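Local atomic coordinates of Abbfa_003403 (Acinetobacter baumannii, PDB entry 4ZXH), a protein that probably builds peptides independently of the ribosome, acting as a four-domain nonribosomal peptide synthetase that joins condensation, adenylation, carrier and thioesterase domains. Residues S15-S20 with Y183-Q188; G177-Q182 with R291-Q296; H481-M486 with S643-L648. All blocks are in the same frame, centred on the assembly; numbering follows the deposited sequence.

Contact 1 of 3, residues S15-S20 with Y183-Q188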
loop_
_atom_site.group_PDB
_atom_site.type_symbol
_atom_site.label_atom_id
_atom_site.label_comp_id
_atom_site.label_asym_id
_atom_site.label_seq_id
_atom_site.Cartn_x
_atom_site.Cartn_y
_atom_site.Cartn_z
ATOM N N SER A 15 -27.534 17.991 -28.228
ATOM C CA SER A 15 -26.884 16.882 -28.928
ATOM C C SER A 15 -26.003 16.016 -28.008
ATOM O O SER A 15 -25.575 16.461 -26.941
ATOM C CB SER A 15 -26.045 17.408 -30.101
ATOM O OG SER A 15 -25.066 18.337 -29.671
ATOM N N ARG A 16 -25.739 14.783 -28.450
ATOM C CA ARG A 16 -24.923 13.810 -27.711
ATOM C C ARG A 16 -23.617 13.488 -28.428
ATOM O O ARG A 16 -23.622 13.176 -29.609
ATOM C CB ARG A 16 -25.710 12.517 -27.496
ATOM C CG ARG A 16 -27.044 12.727 -26.787
ATOM C CD ARG A 16 -27.669 11.429 -26.272
ATOM N NE ARG A 16 -28.725 11.742 -25.311
ATOM C CZ ARG A 16 -28.589 11.638 -23.994
ATOM N NH1 ARG A 16 -27.449 11.188 -23.495
ATOM N NH2 ARG A 16 -29.594 11.962 -23.179
ATOM N N HIS A 17 -22.496 13.545 -27.719
ATOM C CA HIS A 17 -21.215 13.206 -28.332
ATOM C C HIS A 17 -20.345 12.300 -27.461
ATOM O O HIS A 17 -20.664 12.025 -26.298
ATOM C CB HIS A 17 -20.459 14.482 -28.663
ATOM C CG HIS A 17 -21.293 15.480 -29.392
ATOM N ND1 HIS A 17 -21.542 15.393 -30.745
ATOM C CD2 HIS A 17 -21.987 16.554 -28.948
ATOM C CE1 HIS A 17 -22.330 16.391 -31.108
ATOM N NE2 HIS A 17 -22.612 17.111 -30.037
ATOM N N ALA A 18 -19.252 11.823 -28.048
ATOM C CA ALA A 18 -18.261 11.070 -27.310
ATOM C C ALA A 18 -17.351 12.024 -26.545
ATOM O O ALA A 18 -17.300 13.211 -26.861
ATOM C CB ALA A 18 -17.459 10.212 -28.247
ATOM N N ILE A 19 -16.646 11.521 -25.533
ATOM C CA ILE A 19 -15.549 12.291 -24.951
ATOM C C ILE A 19 -14.283 11.846 -25.665
ATOM O O ILE A 19 -14.265 10.798 -26.322
ATOM C CB ILE A 19 -15.397 12.096 -23.425
ATOM C CG1 ILE A 19 -15.082 10.645 -23.086
ATOM C CG2 ILE A 19 -16.661 12.472 -22.695
ATOM C CD1 ILE A 19 -14.602 10.462 -21.645
ATOM N N SER A 20 -13.237 12.657 -25.561
ATOM C CA SER A 20 -11.938 12.335 -26.143
ATOM C C SER A 20 -11.138 11.467 -25.195
ATOM O O SER A 20 -11.434 11.420 -24.003
ATOM C CB SER A 20 -11.157 13.603 -26.424
ATOM O OG SER A 20 -10.834 14.228 -25.193
ATOM N N TYR A 183 -13.618 16.867 -33.015
ATOM C CA TYR A 183 -12.384 16.201 -32.620
ATOM C C TYR A 183 -12.652 14.878 -31.901
ATOM O O TYR A 183 -12.126 13.833 -32.291
ATOM C CB TYR A 183 -11.560 17.119 -31.724
ATOM C CG TYR A 183 -10.218 16.555 -31.305
ATOM C CD1 TYR A 183 -9.105 16.675 -32.134
ATOM C CD2 TYR A 183 -10.053 15.918 -30.074
ATOM C CE1 TYR A 183 -7.867 16.165 -31.762
ATOM C CE2 TYR A 183 -8.814 15.407 -29.688
ATOM C CZ TYR A 183 -7.721 15.536 -30.547
ATOM O OH TYR A 183 -6.479 15.046 -30.195
ATOM N N ALA A 184 -13.472 14.924 -30.854
ATOM C CA ALA A 184 -13.785 13.727 -30.080
ATOM C C ALA A 184 -14.495 12.674 -30.932
ATOM O O ALA A 184 -14.163 11.490 -30.874
ATOM C CB ALA A 184 -14.630 14.081 -28.871
ATOM N N ASP A 185 -15.456 13.108 -31.737
ATOM C CA ASP A 185 -16.245 12.171 -32.520
ATOM C C ASP A 185 -15.415 11.496 -33.624
ATOM O O ASP A 185 -15.580 10.302 -33.886
ATOM C CB ASP A 185 -17.472 12.878 -33.100
ATOM C CG ASP A 185 -18.597 13.041 -32.068
ATOM O OD1 ASP A 185 -18.452 12.529 -30.932
ATOM O OD2 ASP A 185 -19.633 13.667 -32.394
ATOM N N LYS A 186 -14.509 12.236 -34.253
ATOM C CA LYS A 186 -13.629 11.632 -35.252
ATOM C C LYS A 186 -12.687 10.610 -34.599
ATOM O O LYS A 186 -12.345 9.587 -35.197
ATOM C CB LYS A 186 -12.829 12.710 -35.997
ATOM C CG LYS A 186 -13.664 13.515 -37.012
ATOM C CD LYS A 186 -12.893 14.689 -37.617
ATOM N N GLN A 187 -12.289 10.885 -33.364
ATOM C CA GLN A 187 -11.329 10.054 -32.645
ATOM C C GLN A 187 -11.940 8.690 -32.322
ATOM O O GLN A 187 -11.232 7.695 -32.177
ATOM C CB GLN A 187 -10.894 10.767 -31.364
ATOM C CG GLN A 187 -9.633 10.255 -30.724
ATOM C CD GLN A 187 -9.472 10.777 -29.305
ATOM O OE1 GLN A 187 -10.387 11.382 -28.762
ATOM N NE2 GLN A 187 -8.307 10.553 -28.704
ATOM N N GLN A 188 -13.268 8.674 -32.224
ATOM C CA GLN A 188 -14.064 7.506 -31.863
ATOM C C GLN A 188 -14.163 6.542 -33.053
ATOM O O GLN A 188 -14.457 5.359 -32.885
ATOM C CB GLN A 188 -15.454 7.966 -31.402
ATOM C CG GLN A 188 -16.343 6.925 -30.736
ATOM C CD GLN A 188 -15.727 6.347 -29.473
ATOM O OE1 GLN A 188 -15.854 5.150 -29.204
ATOM N NE2 GLN A 188 -15.039 7.193 -28.699
#

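Contact 2 of 3, residues G177-Q182 with R291-Q296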
loop_
_atom_site.group_PDB
_atom_site.type_symbol
_atom_site.label_atom_id
_atom_site.label_comp_id
_atom_site.label_asym_id
_atom_site.label_seq_id
_atom_site.Cartn_x
_atom_site.Cartn_y
_atom_site.Cartn_z
ATOM N N GLY A 177 -15.827 27.316 -29.980
ATOM C CA GLY A 177 -16.320 26.607 -28.808
ATOM C C GLY A 177 -17.169 25.405 -29.197
ATOM O O GLY A 177 -17.912 24.900 -28.358
ATOM N N ILE A 178 -17.067 24.961 -30.460
ATOM C CA ILE A 178 -17.817 23.803 -30.951
ATOM C C ILE A 178 -16.930 22.709 -31.606
ATOM O O ILE A 178 -17.377 21.577 -31.837
ATOM C CB ILE A 178 -18.907 24.244 -31.968
ATOM C CG1 ILE A 178 -19.918 23.117 -32.230
ATOM C CG2 ILE A 178 -18.278 24.687 -33.253
ATOM C CD1 ILE A 178 -20.605 22.579 -30.965
ATOM N N GLU A 179 -15.673 23.032 -31.892
ATOM C CA GLU A 179 -14.791 22.082 -32.567
ATOM C C GLU A 179 -14.447 20.844 -31.710
ATOM O O GLU A 179 -14.260 19.761 -32.249
ATOM C CB GLU A 179 -13.504 22.784 -33.007
ATOM C CG GLU A 179 -12.497 21.860 -33.705
ATOM C CD GLU A 179 -12.892 21.497 -35.137
ATOM O OE1 GLU A 179 -13.763 22.192 -35.729
ATOM O OE2 GLU A 179 -12.320 20.510 -35.669
ATOM N N PHE A 180 -14.366 21.000 -30.388
ATOM C CA PHE A 180 -13.997 19.889 -29.491
ATOM C C PHE A 180 -14.816 18.625 -29.745
ATOM O O PHE A 180 -14.340 17.507 -29.597
ATOM C CB PHE A 180 -14.160 20.301 -28.014
ATOM C CG PHE A 180 -15.597 20.520 -27.596
ATOM C CD1 PHE A 180 -16.290 21.675 -27.988
ATOM C CD2 PHE A 180 -16.265 19.571 -26.824
ATOM C CE1 PHE A 180 -17.617 21.878 -27.603
ATOM C CE2 PHE A 180 -17.589 19.767 -26.438
ATOM C CZ PHE A 180 -18.268 20.924 -26.827
ATOM N N VAL A 181 -16.061 18.827 -30.118
ATOM C CA VAL A 181 -16.965 17.742 -30.410
ATOM C C VAL A 181 -16.569 16.989 -31.677
ATOM O O VAL A 181 -16.544 15.758 -31.679
ATOM C CB VAL A 181 -18.402 18.284 -30.515
ATOM C CG1 VAL A 181 -19.201 17.536 -31.564
ATOM C CG2 VAL A 181 -19.069 18.208 -29.139
ATOM N N GLN A 182 -16.256 17.712 -32.749
ATOM C CA GLN A 182 -15.835 17.058 -33.980
ATOM C C GLN A 182 -14.567 16.251 -33.712
ATOM O O GLN A 182 -14.467 15.090 -34.101
ATOM C CB GLN A 182 -15.608 18.073 -35.101
ATOM C CG GLN A 182 -15.504 17.426 -36.477
ATOM C CD GLN A 182 -15.441 18.440 -37.613
ATOM O OE1 GLN A 182 -15.506 19.653 -37.389
ATOM N NE2 GLN A 182 -15.331 17.941 -38.844
ATOM N N ARG A 291 -5.897 25.625 -32.872
ATOM C CA ARG A 291 -5.264 26.701 -32.104
ATOM C C ARG A 291 -6.256 27.619 -31.372
ATOM O O ARG A 291 -5.969 28.125 -30.288
ATOM C CB ARG A 291 -4.387 27.537 -33.030
ATOM C CG ARG A 291 -3.270 26.756 -33.644
ATOM C CD ARG A 291 -2.413 26.163 -32.564
ATOM N NE ARG A 291 -1.323 25.383 -33.129
ATOM C CZ ARG A 291 -0.173 25.908 -33.536
ATOM N NH1 ARG A 291 0.029 27.220 -33.435
ATOM N NH2 ARG A 291 0.768 25.122 -34.047
ATOM N N ASN A 292 -7.418 27.836 -31.975
ATOM C CA ASN A 292 -8.417 28.726 -31.405
ATOM C C ASN A 292 -9.541 27.963 -30.696
ATOM O O ASN A 292 -10.516 28.563 -30.236
ATOM C CB ASN A 292 -9.004 29.616 -32.498
ATOM C CG ASN A 292 -9.777 28.821 -33.549
ATOM O OD1 ASN A 292 -9.470 27.652 -33.821
ATOM N ND2 ASN A 292 -10.795 29.451 -34.139
ATOM N N ALA A 293 -9.405 26.645 -30.593
ATOM C CA ALA A 293 -10.495 25.819 -30.077
ATOM C C ALA A 293 -10.483 25.675 -28.562
ATOM O O ALA A 293 -9.450 25.400 -27.947
ATOM C CB ALA A 293 -10.456 24.434 -30.718
ATOM N N LEU A 294 -11.645 25.851 -27.954
ATOM C CA LEU A 294 -11.779 25.501 -26.553
ATOM C C LEU A 294 -11.868 23.977 -26.414
ATOM O O LEU A 294 -12.466 23.309 -27.249
ATOM C CB LEU A 294 -13.012 26.150 -25.962
ATOM C CG LEU A 294 -13.074 27.657 -25.980
ATOM C CD1 LEU A 294 -14.457 28.057 -25.562
ATOM C CD2 LEU A 294 -12.056 28.199 -25.026
ATOM N N GLY A 295 -11.263 23.432 -25.370
ATOM C CA GLY A 295 -11.366 22.013 -25.107
ATOM C C GLY A 295 -10.219 21.472 -24.281
ATOM O O GLY A 295 -9.325 22.214 -23.883
ATOM N N GLN A 296 -10.249 20.169 -24.022
ATOM C CA GLN A 296 -9.203 19.518 -23.250
ATOM C C GLN A 296 -8.358 18.644 -24.183
ATOM O O GLN A 296 -8.759 17.546 -24.581
ATOM C CB GLN A 296 -9.839 18.741 -22.084
ATOM C CG GLN A 296 -9.067 17.621 -21.380
ATOM C CD GLN A 296 -7.571 17.799 -21.315
ATOM O OE1 GLN A 296 -7.050 18.913 -21.296
ATOM N NE2 GLN A 296 -6.865 16.678 -21.232
#

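Contact 3 of 3, residues H481-M486 with S643-L648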
loop_
_atom_site.group_PDB
_atom_site.type_symbol
_atom_site.label_atom_id
_atom_site.label_comp_id
_atom_site.label_asym_id
_atom_site.label_seq_id
_atom_site.Cartn_x
_atom_site.Cartn_y
_atom_site.Cartn_z
ATOM N N HIS A 481 37.631 10.134 33.635
ATOM C CA HIS A 481 37.200 9.776 34.981
ATOM C C HIS A 481 37.571 8.356 35.383
ATOM O O HIS A 481 37.970 7.532 34.554
ATOM C CB HIS A 481 35.695 9.950 35.110
ATOM C CG HIS A 481 35.273 11.354 35.387
ATOM N ND1 HIS A 481 35.562 12.400 34.536
ATOM C CD2 HIS A 481 34.546 11.883 36.399
ATOM C CE1 HIS A 481 35.051 13.517 35.023
ATOM N NE2 HIS A 481 34.430 13.230 36.153
ATOM N N ASP A 482 37.390 8.088 36.673
ATOM C CA ASP A 482 37.831 6.862 37.319
ATOM C C ASP A 482 36.639 6.088 37.873
ATOM O O ASP A 482 36.161 6.364 38.970
ATOM C CB ASP A 482 38.819 7.197 38.435
ATOM C CG ASP A 482 39.395 5.979 39.095
ATOM O OD1 ASP A 482 38.825 4.882 38.906
ATOM O OD2 ASP A 482 40.429 6.119 39.807
ATOM N N LEU A 483 36.188 5.095 37.117
ATOM C CA LEU A 483 35.045 4.295 37.516
ATOM C C LEU A 483 35.252 3.613 38.864
ATOM O O LEU A 483 34.346 3.603 39.694
ATOM C CB LEU A 483 34.736 3.258 36.445
ATOM C CG LEU A 483 33.617 2.272 36.759
ATOM C CD1 LEU A 483 32.345 3.010 37.120
ATOM C CD2 LEU A 483 33.376 1.392 35.552
ATOM N N PHE A 484 36.442 3.063 39.087
ATOM C CA PHE A 484 36.715 2.293 40.304
ATOM C C PHE A 484 36.595 3.161 41.549
ATOM O O PHE A 484 35.988 2.768 42.542
ATOM C CB PHE A 484 38.114 1.676 40.245
ATOM C CG PHE A 484 38.339 0.570 41.243
ATOM C CD1 PHE A 484 37.294 -0.249 41.641
ATOM C CD2 PHE A 484 39.603 0.340 41.769
ATOM C CE1 PHE A 484 37.505 -1.284 42.546
ATOM C CE2 PHE A 484 39.826 -0.690 42.669
ATOM C CZ PHE A 484 38.775 -1.505 43.058
ATOM N N ALA A 485 37.191 4.343 41.483
ATOM C CA ALA A 485 37.179 5.277 42.600
ATOM C C ALA A 485 35.748 5.646 42.979
ATOM O O ALA A 485 35.420 5.745 44.156
ATOM C CB ALA A 485 37.979 6.518 42.259
ATOM N N MET A 486 34.902 5.833 41.972
ATOM C CA MET A 486 33.499 6.147 42.191
ATOM C C MET A 486 32.789 5.049 42.979
ATOM O O MET A 486 32.009 5.335 43.891
ATOM C CB MET A 486 32.783 6.357 40.862
ATOM C CG MET A 486 33.226 7.573 40.076
ATOM S SD MET A 486 32.093 7.868 38.698
ATOM C CE MET A 486 30.636 8.400 39.596
ATOM N N SER A 643 36.074 4.338 27.365
ATOM C CA SER A 643 34.748 4.263 26.711
ATOM C C SER A 643 33.639 4.018 27.721
ATOM O O SER A 643 32.637 4.713 27.725
ATOM C CB SER A 643 34.673 3.136 25.664
ATOM O OG SER A 643 35.896 2.951 24.971
ATOM N N ILE A 644 33.828 3.000 28.559
ATOM C CA ILE A 644 32.820 2.573 29.513
ATOM C C ILE A 644 32.400 3.716 30.419
ATOM O O ILE A 644 31.214 3.980 30.571
ATOM C CB ILE A 644 33.323 1.395 30.383
ATOM C CG1 ILE A 644 33.540 0.167 29.518
ATOM C CG2 ILE A 644 32.329 1.057 31.515
ATOM C CD1 ILE A 644 33.922 -1.024 30.300
ATOM N N ILE A 645 33.370 4.400 31.012
ATOM C CA ILE A 645 33.054 5.419 31.991
ATOM C C ILE A 645 32.402 6.628 31.277
ATOM O O ILE A 645 31.469 7.237 31.800
ATOM C CB ILE A 645 34.324 5.813 32.824
ATOM C CG1 ILE A 645 33.969 6.836 33.905
ATOM C CG2 ILE A 645 35.498 6.274 31.942
ATOM C CD1 ILE A 645 33.100 6.242 34.996
ATOM N N ASN A 646 32.862 6.943 30.069
ATOM C CA ASN A 646 32.186 7.930 29.240
ATOM C C ASN A 646 30.716 7.586 29.035
ATOM O O ASN A 646 29.843 8.440 29.160
ATOM C CB ASN A 646 32.859 8.049 27.878
ATOM C CG ASN A 646 32.176 9.065 26.985
ATOM O OD1 ASN A 646 32.290 10.273 27.183
ATOM N ND2 ASN A 646 31.421 8.570 26.017
ATOM N N PHE A 647 30.456 6.328 28.706
ATOM C CA PHE A 647 29.098 5.855 28.514
ATOM C C PHE A 647 28.253 5.989 29.777
ATOM O O PHE A 647 27.184 6.584 29.753
ATOM C CB PHE A 647 29.116 4.400 28.052
ATOM C CG PHE A 647 27.794 3.697 28.206
ATOM C CD1 PHE A 647 26.731 3.998 27.369
ATOM C CD2 PHE A 647 27.621 2.724 29.181
ATOM C CE1 PHE A 647 25.528 3.347 27.503
ATOM C CE2 PHE A 647 26.416 2.074 29.323
ATOM C CZ PHE A 647 25.368 2.392 28.490
ATOM N N LEU A 648 28.748 5.427 30.871
ATOM C CA LEU A 648 28.027 5.394 32.135
ATOM C C LEU A 648 27.668 6.783 32.626
ATOM O O LEU A 648 26.521 7.022 33.013
ATOM C CB LEU A 648 28.853 4.657 33.196
ATOM C CG LEU A 648 28.849 3.147 32.947
ATOM C CD1 LEU A 648 29.847 2.420 33.823
ATOM C CD2 LEU A 648 27.445 2.619 33.162
#

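Contact 1 of 3, residues S15-S20 with Y183-Q188
Tyr-183 meets Ser-20 through the rim of its ring: Ser-20 CB lies at the ring edge, near its plane, 4.4 Å from Tyr-183 CE2, while the tyrosine hydroxyl is hydrogen-bonded to Glu-22. One residue on, Ala-184 turns its methyl to the backbone of Ala-18 to Ser-20: its CB lies 3.5 Å from Ala-18 O and 3.9 Å from Ser-20 N. The polar centre of this strand-on-helix packing in the condensation domain is Asp-185, whose two oxygens take two different donors. Ala-18 N reaches Asp-185 OD1 at 3.1 Å, nearly in line with the C-O bond and almost straight (168°). The other oxygen, Asp-185 OD2, accepts on its syn side from His-17 ND1, also at 3.1 Å, in a bond tilted from both the carboxylate and the ring plane; these planes are turned 40° apart. On the far side of that ring, NE2 is bonded to Ser-15 OG (2.8 Å). The extended chain of Gln-187, its CG opposite the backbone N (chi1 -163°), carries OE1 to 3.3 Å from Ser-20 CB and lets it accept from Ser-21 N. Gln-188, bent at chi2, lays NE2 3.9 Å from Ala-18 CB. Gripped at both oxygens, the carboxylate has little scope to rotate, and the imidazole is held through both nitrogens; the adjacent negative charge would be expected to favour a proton on ND1 and perhaps to raise the basicity of His-17.

Contact 2 of 3, residues G177-Q182 with R291-Q296
Phe-180 touches the loop 291-296 with its first side-chain carbon, CB lying 3.5 Å from Leu-294 O and 4.4 Å from Gly-295 CA. Its CG stands between the backbone N and the carbonyl carbon (chi1 68°), a setting that swings the ring back over its own segment, where the carbonyl carbon of Gly-177 lies in plane at the ring's edge and Val-181 CG2 rests over one face. Two apolar contacts accompany it: Leu-294 CD1 approaches Gly-177 CA at 4.0 Å, and the CB atoms of Glu-179 and Ala-293 come within 4.2 Å, the glutamate then carrying its carboxylate away. Gly-295 follows a backbone path (phi 156°, psi -179°) suited to glycine, and it presents bare backbone to Phe-180. The loop belongs to the condensation domain and probably corresponds to the floor loop of that fold; its Gly-295 is backbone-bonded to Asp-151, within the His-His-x-x-x-Asp sequence by which these domains are recognised, and its carbonyl accepts a hydrogen bond from the Ser-154 hydroxyl. Asn-176 ties the two segments together, its OD1 receiving the N-H groups of Ile-178 and Glu-179 at the start of helix 179-187 while its backbone bonds to Asn-292 and Leu-294. Farther out, Leu-70 packs against both Phe-180 and Leu-294, and Arg-285 NH1 donates to Ala-293 O.

Contact 3 of 3, residues H481-M486 with S643-L648
His-481 begins a helix-on-helix packing inside the adenylation domain, a member of the ANL family of AMP-binding enzymes: the chain entering helix 483-494 is laid against helix 641-655. The contact of His-481 is aliphatic, its CB resting 3.8 Å from Ile-645 CG1, and its carbonyl adds to it, with O 3.8 Å from Ile-645 CG2. The imidazole leads away from the interface and is bonded through ND1 to Asp-477 O. Asp-482, at the N-cap, turns its side chain from helix 641-655 and serves its own helix instead, OD1 accepting from Ala-485 N in an almost straight bond (171°). The donor comes from well above the carboxylate plane rather than within it. Leu-483 makes the broadest contact of its segment. With CG anti to the backbone N (chi1 176°), its CB and two methyls meet three side chains of helix 641-655. Its CB is 3.7 Å from Ile-645 CD1, the two chains sliding past one another in opposite directions. Its CD2 lies 4.1 Å from Leu-648 CD1, where the side chains cross at roughly a right angle, and 4.2 Å from Ile-644 CG2. Trp-552 of helix 543-553 packs on both Leu-483 and Ile-644, and Leu-676 borders Leu-648, so the apolar patch continues into neighbouring helices. The contacts of Leu-483 with helix 641-655 are thus between apolar side chains. One turn beyond Leu-483, Met-486 faces the same helix: bent at chi3, it crosses Ile-645 obliquely and sets SD 4.2 Å from the CD1 atom that Leu-483 also touches.

Overall arrangement
Contacts 1 and 2 are neighbours in the condensation domain, their centres 11 Å apart. Both draw on helix 179-187: contact 2 takes its beginning and contact 1 its later turns, so one helix meets the N-terminal strand and the 291-296 loop, and the segments alternate along the chain. The two contacts also touch by packing, His-17 ND1 lying 3.3 Å from Val-181 CG1. Each is near a bound molecule without touching it: the side chain of Ile-19 is about 10 Å from the 4'-phosphopantetheine and the side chain of Leu-294 about 8 Å from the phospholipid. Contact 3 belongs to the adenylation domain, across the centre of the chain, its nearest atoms about 60 Å from contact 2 and about 64 Å from contact 1.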